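PDB 5JJ6: adenosine monophosphate-protein transferase FICD homolog, which belongs to the Fic/DOC family and carries a largely helical Fido domain of the kind that defines that family. Local coordinates for residues Arg111-Leu116 with Lys335-Ser340; Ala267-Tyr272 with Gly324-Phe329; Ser299-Val304 with Ala339-Tyr344. All coordinates share one frame; numbering follows the deposited sequence.

Overall arrangement
Helix 327-346 takes part in all three contacts. Contact 2 lies at its start, where the segment 324-329, a turn leading into the helix, meets helix 263-277. Contact 1 sets its middle beside helix 89-120, and contact 3 covers the following turns with the loop 299-304. Contacts 1 and 3 are continuous: their centres are 7 Å apart, they share A339 and S340, and V113 CG1 touches F301 CE2 at 3.9 Å. Contact 2 stands apart, its centre 17 Å from that of contact 1 and 19 Å from that of contact 3. Contact 2 lies on helix 263-277 and the loop of contact 3 leaves helix 284-297, the two helices on either side of the Fic signature loop.

Contact 1. Residues Arg111-Leu116 with Lys335-Ser340; sequences RSVHDL and KHSEAS
A pair of nearly parallel helices, 89-120 and 327-346, meets here with E338 laid against V113 and L116, one turn apart on the facing side. The short axes pass 9.9 Å from each other at 24°, and the backbones come closest where V113 CA lies 5.7 Å from E338 CA. E338 loses the most surface in the contact. Its CG stands anti to the backbone N (chi1 166°), which sends the chain across the interface, and a bend at chi2 takes the carboxylate obliquely back toward V113 and S112. L116 crosses this chain at about a right angle, its CD2 methyl 3.8 Å from E338 CG. V113 meets the same side chain through CG2, which lies 4.0 Å from E338 CB and also next to OE2. Both the methylenes and the carboxylate of the acid thus lie against the two apolar side chains. On the inner side V113 CG1 approaches S337 OG, a hydroxyl that is bonded back to the carbonyls of V333 and A334 in its own helix. I264 and F301 also touch V113. The result is two helices of the all-helical Fido domain packed side by side at a shallow angle.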
loop_
_atom_site.group_PDB
_atom_site.type_symbol
_atom_site.label_atom_id
_atom_site.label_comp_id
_atom_site.label_asym_id
_atom_site.label_seq_id
_atom_site.Cartn_x
_atom_site.Cartn_y
_atom_site.Cartn_z
ATOM N N ARG B 111 11.123 39.877 3.743
ATOM C CA ARG B 111 12.540 40.183 3.921
ATOM C C ARG B 111 13.061 39.675 5.266
ATOM O O ARG B 111 14.155 39.122 5.343
ATOM C CB ARG B 111 12.797 41.680 3.764
ATOM C CG ARG B 111 13.549 42.003 2.470
ATOM C CD ARG B 111 13.457 43.471 2.126
ATOM N NE ARG B 111 13.391 44.283 3.337
ATOM C CZ ARG B 111 12.436 45.173 3.596
ATOM N NH1 ARG B 111 11.449 45.367 2.725
ATOM N NH2 ARG B 111 12.466 45.863 4.734
ATOM N N SER B 112 12.259 39.839 6.313
ATOM C CA SER B 112 12.629 39.417 7.659
ATOM C C SER B 112 12.814 37.892 7.717
ATOM O O SER B 112 13.814 37.389 8.253
ATOM C CB SER B 112 11.579 39.881 8.665
ATOM O OG SER B 112 11.647 39.117 9.852
ATOM N N VAL B 113 11.849 37.163 7.160
ATOM C CA VAL B 113 11.950 35.710 7.089
ATOM C C VAL B 113 13.197 35.289 6.314
ATOM O O VAL B 113 13.912 34.371 6.714
ATOM C CB VAL B 113 10.712 35.092 6.407
ATOM C CG1 VAL B 113 10.933 33.616 6.095
ATOM C CG2 VAL B 113 9.491 35.268 7.285
ATOM N N HIS B 114 13.474 35.968 5.212
ATOM C CA HIS B 114 14.672 35.657 4.448
ATOM C C HIS B 114 15.972 35.912 5.229
ATOM O O HIS B 114 16.897 35.095 5.164
ATOM C CB HIS B 114 14.661 36.417 3.133
ATOM C CG HIS B 114 13.948 35.681 2.042
ATOM N ND1 HIS B 114 14.609 35.039 1.019
ATOM C CD2 HIS B 114 12.625 35.462 1.834
ATOM C CE1 HIS B 114 13.725 34.465 0.218
ATOM N NE2 HIS B 114 12.515 34.705 0.692
ATOM N N ASP B 115 16.057 37.001 5.993
ATOM C CA ASP B 115 17.321 37.258 6.682
ATOM C C ASP B 115 17.489 36.256 7.828
ATOM O O ASP B 115 18.611 35.819 8.152
ATOM C CB ASP B 115 17.398 38.690 7.243
ATOM C CG ASP B 115 16.982 39.759 6.237
ATOM O OD1 ASP B 115 17.359 39.658 5.041
ATOM O OD2 ASP B 115 16.306 40.734 6.655
ATOM N N LEU B 116 16.367 35.817 8.385
ATOM C CA LEU B 116 16.434 34.811 9.434
ATOM C C LEU B 116 16.828 33.442 8.851
ATOM O O LEU B 116 17.508 32.644 9.511
ATOM C CB LEU B 116 15.099 34.748 10.161
ATOM C CG LEU B 116 14.984 33.793 11.330
ATOM C CD1 LEU B 116 16.008 34.193 12.383
ATOM C CD2 LEU B 116 13.580 33.864 11.897
ATOM N N LYS B 335 4.920 32.811 8.174
ATOM C CA LYS B 335 4.902 32.760 9.634
ATOM C C LYS B 335 5.490 31.461 10.153
ATOM O O LYS B 335 6.292 31.459 11.104
ATOM C CB LYS B 335 3.481 32.920 10.175
ATOM C CG LYS B 335 3.358 32.649 11.651
ATOM C CD LYS B 335 1.946 32.853 12.169
ATOM C CE LYS B 335 1.927 32.691 13.670
ATOM N NZ LYS B 335 0.738 33.285 14.313
ATOM N N HIS B 336 5.115 30.352 9.519
ATOM C CA HIS B 336 5.500 29.061 10.090
ATOM C C HIS B 336 6.876 28.560 9.670
ATOM O O HIS B 336 7.506 27.814 10.420
ATOM C CB HIS B 336 4.451 28.012 9.766
ATOM C CG HIS B 336 3.210 28.170 10.573
ATOM N ND1 HIS B 336 3.241 28.384 11.933
ATOM C CD2 HIS B 336 1.906 28.180 10.219
ATOM C CE1 HIS B 336 2.007 28.500 12.386
ATOM N NE2 HIS B 336 1.177 28.384 11.366
ATOM N N SER B 337 7.373 28.967 8.510
ATOM C CA SER B 337 8.768 28.677 8.228
ATOM C C SER B 337 9.630 29.547 9.149
ATOM O O SER B 337 10.717 29.132 9.573
ATOM C CB SER B 337 9.115 28.893 6.761
ATOM O OG SER B 337 8.615 30.120 6.299
ATOM N N GLU B 338 9.146 30.744 9.479
ATOM C CA GLU B 338 9.870 31.550 10.454
ATOM C C GLU B 338 9.875 30.815 11.809
ATOM O O GLU B 338 10.898 30.774 12.479
ATOM C CB GLU B 338 9.279 32.967 10.574
ATOM C CG GLU B 338 9.770 33.749 11.803
ATOM C CD GLU B 338 9.837 35.271 11.601
ATOM O OE1 GLU B 338 10.108 35.990 12.588
ATOM O OE2 GLU B 338 9.618 35.755 10.467
ATOM N N ALA B 339 8.749 30.231 12.216
ATOM C CA ALA B 339 8.716 29.489 13.481
ATOM C C ALA B 339 9.597 28.225 13.454
ATOM O O ALA B 339 10.100 27.794 14.491
ATOM C CB ALA B 339 7.287 29.121 13.848
ATOM N N SER B 340 9.735 27.612 12.279
ATOM C CA SER B 340 10.627 26.466 12.083
ATOM C C SER B 340 12.087 26.859 12.290
ATOM O O SER B 340 12.807 26.290 13.140
ATOM C CB SER B 340 10.433 25.874 10.688
ATOM O OG SER B 340 9.071 25.544 10.466
#

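Contact 2. Residues Ala267-Tyr272 with Gly324-Phe329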
loop_
_atom_site.group_PDB
_atom_site.type_symbol
_atom_site.label_atom_id
_atom_site.label_comp_id
_atom_site.label_asym_id
_atom_site.label_seq_id
_atom_site.Cartn_x
_atom_site.Cartn_y
_atom_site.Cartn_z
ATOM N N ALA B 267 6.318 28.697 -3.335
ATOM C CA ALA B 267 5.830 27.544 -2.587
ATOM C C ALA B 267 4.310 27.577 -2.362
ATOM O O ALA B 267 3.605 26.590 -2.599
ATOM C CB ALA B 267 6.557 27.455 -1.261
ATOM N N ALA B 268 3.810 28.711 -1.884
ATOM C CA ALA B 268 2.381 28.857 -1.673
ATOM C C ALA B 268 1.599 28.638 -2.975
ATOM O O ALA B 268 0.575 27.941 -3.007
ATOM C CB ALA B 268 2.078 30.226 -1.096
ATOM N N ILE B 269 2.087 29.226 -4.057
ATOM C CA ILE B 269 1.383 29.114 -5.323
ATOM C C ILE B 269 1.421 27.663 -5.824
ATOM O O ILE B 269 0.439 27.163 -6.372
ATOM C CB ILE B 269 1.975 30.068 -6.392
ATOM C CG1 ILE B 269 1.795 31.523 -5.977
ATOM C CG2 ILE B 269 1.320 29.842 -7.753
ATOM C CD1 ILE B 269 2.580 32.488 -6.849
ATOM N N ALA B 270 2.550 26.994 -5.623
ATOM C CA ALA B 270 2.661 25.584 -5.976
ATOM C C ALA B 270 1.614 24.753 -5.241
ATOM O O ALA B 270 0.845 24.003 -5.858
ATOM C CB ALA B 270 4.022 25.084 -5.662
ATOM N N HIS B 271 1.610 24.888 -3.919
ATOM C CA HIS B 271 0.620 24.242 -3.077
ATOM C C HIS B 271 -0.792 24.445 -3.614
ATOM O O HIS B 271 -1.564 23.492 -3.754
ATOM C CB HIS B 271 0.701 24.788 -1.661
ATOM C CG HIS B 271 -0.255 24.141 -0.715
ATOM N ND1 HIS B 271 -1.621 24.289 -0.816
ATOM C CD2 HIS B 271 -0.042 23.361 0.371
ATOM C CE1 HIS B 271 -2.209 23.613 0.153
ATOM N NE2 HIS B 271 -1.273 23.045 0.892
ATOM N N TYR B 272 -1.108 25.702 -3.916
ATOM C CA TYR B 272 -2.438 26.094 -4.365
ATOM C C TYR B 272 -2.803 25.442 -5.699
ATOM O O TYR B 272 -3.889 24.874 -5.864
ATOM C CB TYR B 272 -2.515 27.623 -4.508
ATOM C CG TYR B 272 -3.857 28.118 -5.001
ATOM C CD1 TYR B 272 -5.007 27.922 -4.241
ATOM C CD2 TYR B 272 -3.985 28.736 -6.238
ATOM C CE1 TYR B 272 -6.241 28.352 -4.678
ATOM C CE2 TYR B 272 -5.223 29.170 -6.694
ATOM C CZ TYR B 272 -6.348 28.973 -5.904
ATOM O OH TYR B 272 -7.592 29.391 -6.327
ATOM N N GLY B 324 -9.699 34.741 -4.579
ATOM C CA GLY B 324 -8.775 35.451 -5.444
ATOM C C GLY B 324 -7.551 36.008 -4.751
ATOM O O GLY B 324 -6.683 36.596 -5.397
ATOM N N ASP B 325 -7.465 35.793 -3.444
ATOM C CA ASP B 325 -6.398 36.382 -2.657
ATOM C C ASP B 325 -5.458 35.356 -2.009
ATOM O O ASP B 325 -5.795 34.713 -1.011
ATOM C CB ASP B 325 -7.011 37.291 -1.601
ATOM C CG ASP B 325 -5.988 38.143 -0.919
ATOM O OD1 ASP B 325 -4.821 38.083 -1.359
ATOM O OD2 ASP B 325 -6.348 38.879 0.039
ATOM N N LEU B 326 -4.271 35.211 -2.582
ATOM C CA LEU B 326 -3.297 34.258 -2.088
ATOM C C LEU B 326 -2.446 34.834 -0.969
ATOM O O LEU B 326 -1.552 34.170 -0.471
ATOM C CB LEU B 326 -2.400 33.775 -3.217
ATOM C CG LEU B 326 -2.916 32.483 -3.830
ATOM C CD1 LEU B 326 -2.099 32.062 -5.014
ATOM C CD2 LEU B 326 -2.910 31.370 -2.768
ATOM N N ARG B 327 -2.689 36.078 -0.590
ATOM C CA ARG B 327 -1.798 36.731 0.367
ATOM C C ARG B 327 -1.896 36.146 1.778
ATOM O O ARG B 327 -0.865 35.908 2.399
ATOM C CB ARG B 327 -2.049 38.251 0.392
ATOM C CG ARG B 327 -1.753 38.951 -0.959
ATOM C CD ARG B 327 -2.155 40.401 -0.896
ATOM N NE ARG B 327 -3.554 40.500 -0.502
ATOM C CZ ARG B 327 -4.139 41.609 -0.072
ATOM N NH1 ARG B 327 -3.435 42.721 0.047
ATOM N NH2 ARG B 327 -5.414 41.592 0.279
ATOM N N PRO B 328 -3.118 35.888 2.285
ATOM C CA PRO B 328 -3.174 35.282 3.620
ATOM C C PRO B 328 -2.394 33.971 3.737
ATOM O O PRO B 328 -1.697 33.756 4.735
ATOM C CB PRO B 328 -4.669 35.036 3.825
ATOM C CG PRO B 328 -5.330 36.059 3.014
ATOM C CD PRO B 328 -4.467 36.224 1.795
ATOM N N PHE B 329 -2.497 33.122 2.721
ATOM C CA PHE B 329 -1.787 31.849 2.730
ATOM C C PHE B 329 -0.281 32.088 2.718
ATOM O O PHE B 329 0.446 31.484 3.506
ATOM C CB PHE B 329 -2.205 30.991 1.540
ATOM C CG PHE B 329 -1.574 29.632 1.521
ATOM C CD1 PHE B 329 -1.671 28.789 2.615
ATOM C CD2 PHE B 329 -0.884 29.194 0.402
ATOM C CE1 PHE B 329 -1.084 27.519 2.601
ATOM C CE2 PHE B 329 -0.299 27.933 0.374
ATOM C CZ PHE B 329 -0.400 27.089 1.477
#
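F329 and L326, followed by A268, bury most surface where the start of helix 327-346 meets helix 263-277. F329 has its CG anti to the backbone N (chi1 -177°), which extends the ring straight at the partner helix. There it makes a T-shaped stack with H271: the edge of F329 is directed at the imidazole face, with centroids 4.9 Å apart and planes at 56°. The atom in the lead is F329 CZ, 3.7 Å from H271 CG and displaced toward the rim of that ring. H271 is itself tied through NE2 to the hydroxyl of Y314, which should help fix the imidazole against the phenyl edge. Near CZ on the same phenyl ring, F329 CD2 lies 3.5 Å from A268 CB.

L326 divides its two methyls. CD1 fits between two residues of the helix, 4.0 Å from I269 CG1 and equally close to Y272 CD2, whereas CD2 sits over one face of the Y272 ring. A321 of helix 311-321 touches both L326 and Y272.

Behind this apolar front, D325 OD1 accepts from R327 N at 3.0 Å, a capping bond at the helix start. R327 also grips the carboxylate side-on, NE to OD1 and NH2 to OD2, and D75 and Q76 of helix 71-84 extend this polar cluster. A Schellman turn at G324, with positive phi, precedes it and closes the previous helix. The capped start of helix 327-346 thus packs its L326 and F329 on the helix that leads into the Fic signature loop.

Contact 3. Residues Ser299-Val304 with Ala339-Tyr344; sequences SGFPPV and ASIQRY
P302 to V304 run in extended conformation past one side of helix 327-346, with P302 CA 6.5 Å from I341 CA and V304 CA 6.2 Å from S340 CA. The extended loop thereby follows a single turn of the helix instead of crossing it at one point. Just upstream, G300, at positive phi, is the C' residue of a Schellman motif that ends helix 284-297: G300 N and F301 N bond back to the carbonyls of M297 and M296, respectively.

P302 is the central side chain. Its ring fits between I341 and Y344, CG lying 3.6 Å from I341 CG1 while CB approaches Y344 CE2 at the same 3.6 Å. I341 meets the proline at about a right angle; its CG1 branch is anti to the carbonyl carbon (chi1 -63°) and carries CD1 onward to F301. There I341 CD1 lies 3.7 Å from F301 CD2. Helix 89-120 closes this apolar cluster, since F120 touches I341 and R117 touches both I341 and F301. In this way the loop between helices 284-297 and 311-321 of the Fido domain lays its prolines on helix 327-346.

Polar ends are satisfied around this core. S340 CB and OG both lie 3.6 Å from P303 O, too far for a bond in the case of OG, which is instead bonded to the carbonyl of H336, one turn earlier in the helix. Y344 OH reaches past P303 CD, 4.1 Å away, to bond with T136 of helix 127-148, which also touches P303.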
loop_
_atom_site.group_PDB
_atom_site.type_symbol
_atom_site.label_atom_id
_atom_site.label_comp_id
_atom_site.label_asym_id
_atom_site.label_seq_id
_atom_site.Cartn_x
_atom_site.Cartn_y
_atom_site.Cartn_z
ATOM N N SER B 299 15.505 26.042 -1.569
ATOM C CA SER B 299 15.891 27.436 -1.443
ATOM C C SER B 299 16.525 27.678 -0.088
ATOM O O SER B 299 16.569 28.812 0.388
ATOM C CB SER B 299 14.690 28.351 -1.638
ATOM O OG SER B 299 14.125 28.139 -2.918
ATOM N N GLY B 300 16.990 26.604 0.546
ATOM C CA GLY B 300 17.761 26.732 1.769
ATOM C C GLY B 300 17.003 26.799 3.083
ATOM O O GLY B 300 17.584 27.152 4.102
ATOM N N PHE B 301 15.709 26.499 3.073
ATOM C CA PHE B 301 14.936 26.484 4.316
ATOM C C PHE B 301 14.972 25.121 4.978
ATOM O O PHE B 301 15.083 24.099 4.299
ATOM C CB PHE B 301 13.476 26.885 4.068
ATOM C CG PHE B 301 13.283 28.351 3.828
ATOM C CD1 PHE B 301 13.428 28.883 2.558
ATOM C CD2 PHE B 301 12.960 29.198 4.876
ATOM C CE1 PHE B 301 13.253 30.228 2.340
ATOM C CE2 PHE B 301 12.783 30.549 4.664
ATOM C CZ PHE B 301 12.930 31.069 3.398
ATOM N N PRO B 302 14.871 25.099 6.314
ATOM C CA PRO B 302 14.652 23.828 7.000
ATOM C C PRO B 302 13.263 23.331 6.652
ATOM O O PRO B 302 12.490 24.106 6.112
ATOM C CB PRO B 302 14.754 24.206 8.476
ATOM C CG PRO B 302 14.361 25.639 8.519
ATOM C CD PRO B 302 14.900 26.233 7.253
ATOM N N PRO B 303 12.927 22.079 6.982
ATOM C CA PRO B 303 11.561 21.619 6.697
ATOM C C PRO B 303 10.490 22.547 7.280
ATOM O O PRO B 303 10.640 23.068 8.390
ATOM C CB PRO B 303 11.527 20.231 7.337
ATOM C CG PRO B 303 12.919 19.764 7.190
ATOM C CD PRO B 303 13.786 20.972 7.429
ATOM N N VAL B 304 9.445 22.799 6.504
ATOM C CA VAL B 304 8.396 23.693 6.964
ATOM C C VAL B 304 7.228 22.913 7.537
ATOM O O VAL B 304 6.503 22.206 6.827
ATOM C CB VAL B 304 7.876 24.599 5.843
ATOM C CG1 VAL B 304 6.685 25.402 6.347
ATOM C CG2 VAL B 304 8.978 25.521 5.370
ATOM N N ALA B 339 8.749 30.231 12.216
ATOM C CA ALA B 339 8.716 29.489 13.481
ATOM C C ALA B 339 9.597 28.225 13.454
ATOM O O ALA B 339 10.100 27.794 14.491
ATOM C CB ALA B 339 7.287 29.121 13.848
ATOM N N SER B 340 9.735 27.612 12.279
ATOM C CA SER B 340 10.627 26.466 12.083
ATOM C C SER B 340 12.087 26.859 12.290
ATOM O O SER B 340 12.807 26.290 13.140
ATOM C CB SER B 340 10.433 25.874 10.688
ATOM O OG SER B 340 9.071 25.544 10.466
ATOM N N ILE B 341 12.531 27.825 11.491
ATOM C CA ILE B 341 13.882 28.335 11.630
ATOM C C ILE B 341 14.118 28.726 13.078
ATOM O O ILE B 341 15.159 28.437 13.643
ATOM C CB ILE B 341 14.126 29.540 10.719
ATOM C CG1 ILE B 341 13.994 29.117 9.259
ATOM C CG2 ILE B 341 15.504 30.102 10.941
ATOM C CD1 ILE B 341 14.129 30.248 8.276
ATOM N N GLN B 342 13.115 29.342 13.685
ATOM C CA GLN B 342 13.200 29.767 15.070
ATOM C C GLN B 342 13.384 28.566 15.996
ATOM O O GLN B 342 14.110 28.647 16.980
ATOM C CB GLN B 342 11.966 30.568 15.471
ATOM C CG GLN B 342 12.217 31.502 16.636
ATOM C CD GLN B 342 13.330 32.491 16.325
ATOM O OE1 GLN B 342 14.515 32.174 16.451
ATOM N NE2 GLN B 342 12.952 33.688 15.876
ATOM N N ARG B 343 12.689 27.472 15.698
ATOM C CA ARG B 343 12.851 26.230 16.454
ATOM C C ARG B 343 14.314 25.817 16.469
ATOM O O ARG B 343 14.870 25.519 17.528
ATOM C CB ARG B 343 12.013 25.100 15.854
ATOM C CG ARG B 343 11.805 23.934 16.778
ATOM C CD ARG B 343 10.826 22.926 16.197
ATOM N NE ARG B 343 11.322 21.562 16.386
ATOM C CZ ARG B 343 12.121 20.933 15.527
ATOM N NH1 ARG B 343 12.531 19.697 15.779
ATOM N NH2 ARG B 343 12.512 21.544 14.412
ATOM N N TYR B 344 14.943 25.802 15.295
ATOM C CA TYR B 344 16.363 25.439 15.256
ATOM C C TYR B 344 17.292 26.467 15.911
ATOM O O TYR B 344 18.176 26.105 16.681
ATOM C CB TYR B 344 16.813 25.203 13.814
ATOM C CG TYR B 344 16.167 24.001 13.176
ATOM C CD1 TYR B 344 16.703 22.737 13.364
ATOM C CD2 TYR B 344 15.026 24.121 12.395
ATOM C CE1 TYR B 344 16.131 21.624 12.791
ATOM C CE2 TYR B 344 14.440 23.007 11.819
ATOM C CZ TYR B 344 15.003 21.762 12.020
ATOM O OH TYR B 344 14.448 20.641 11.459
#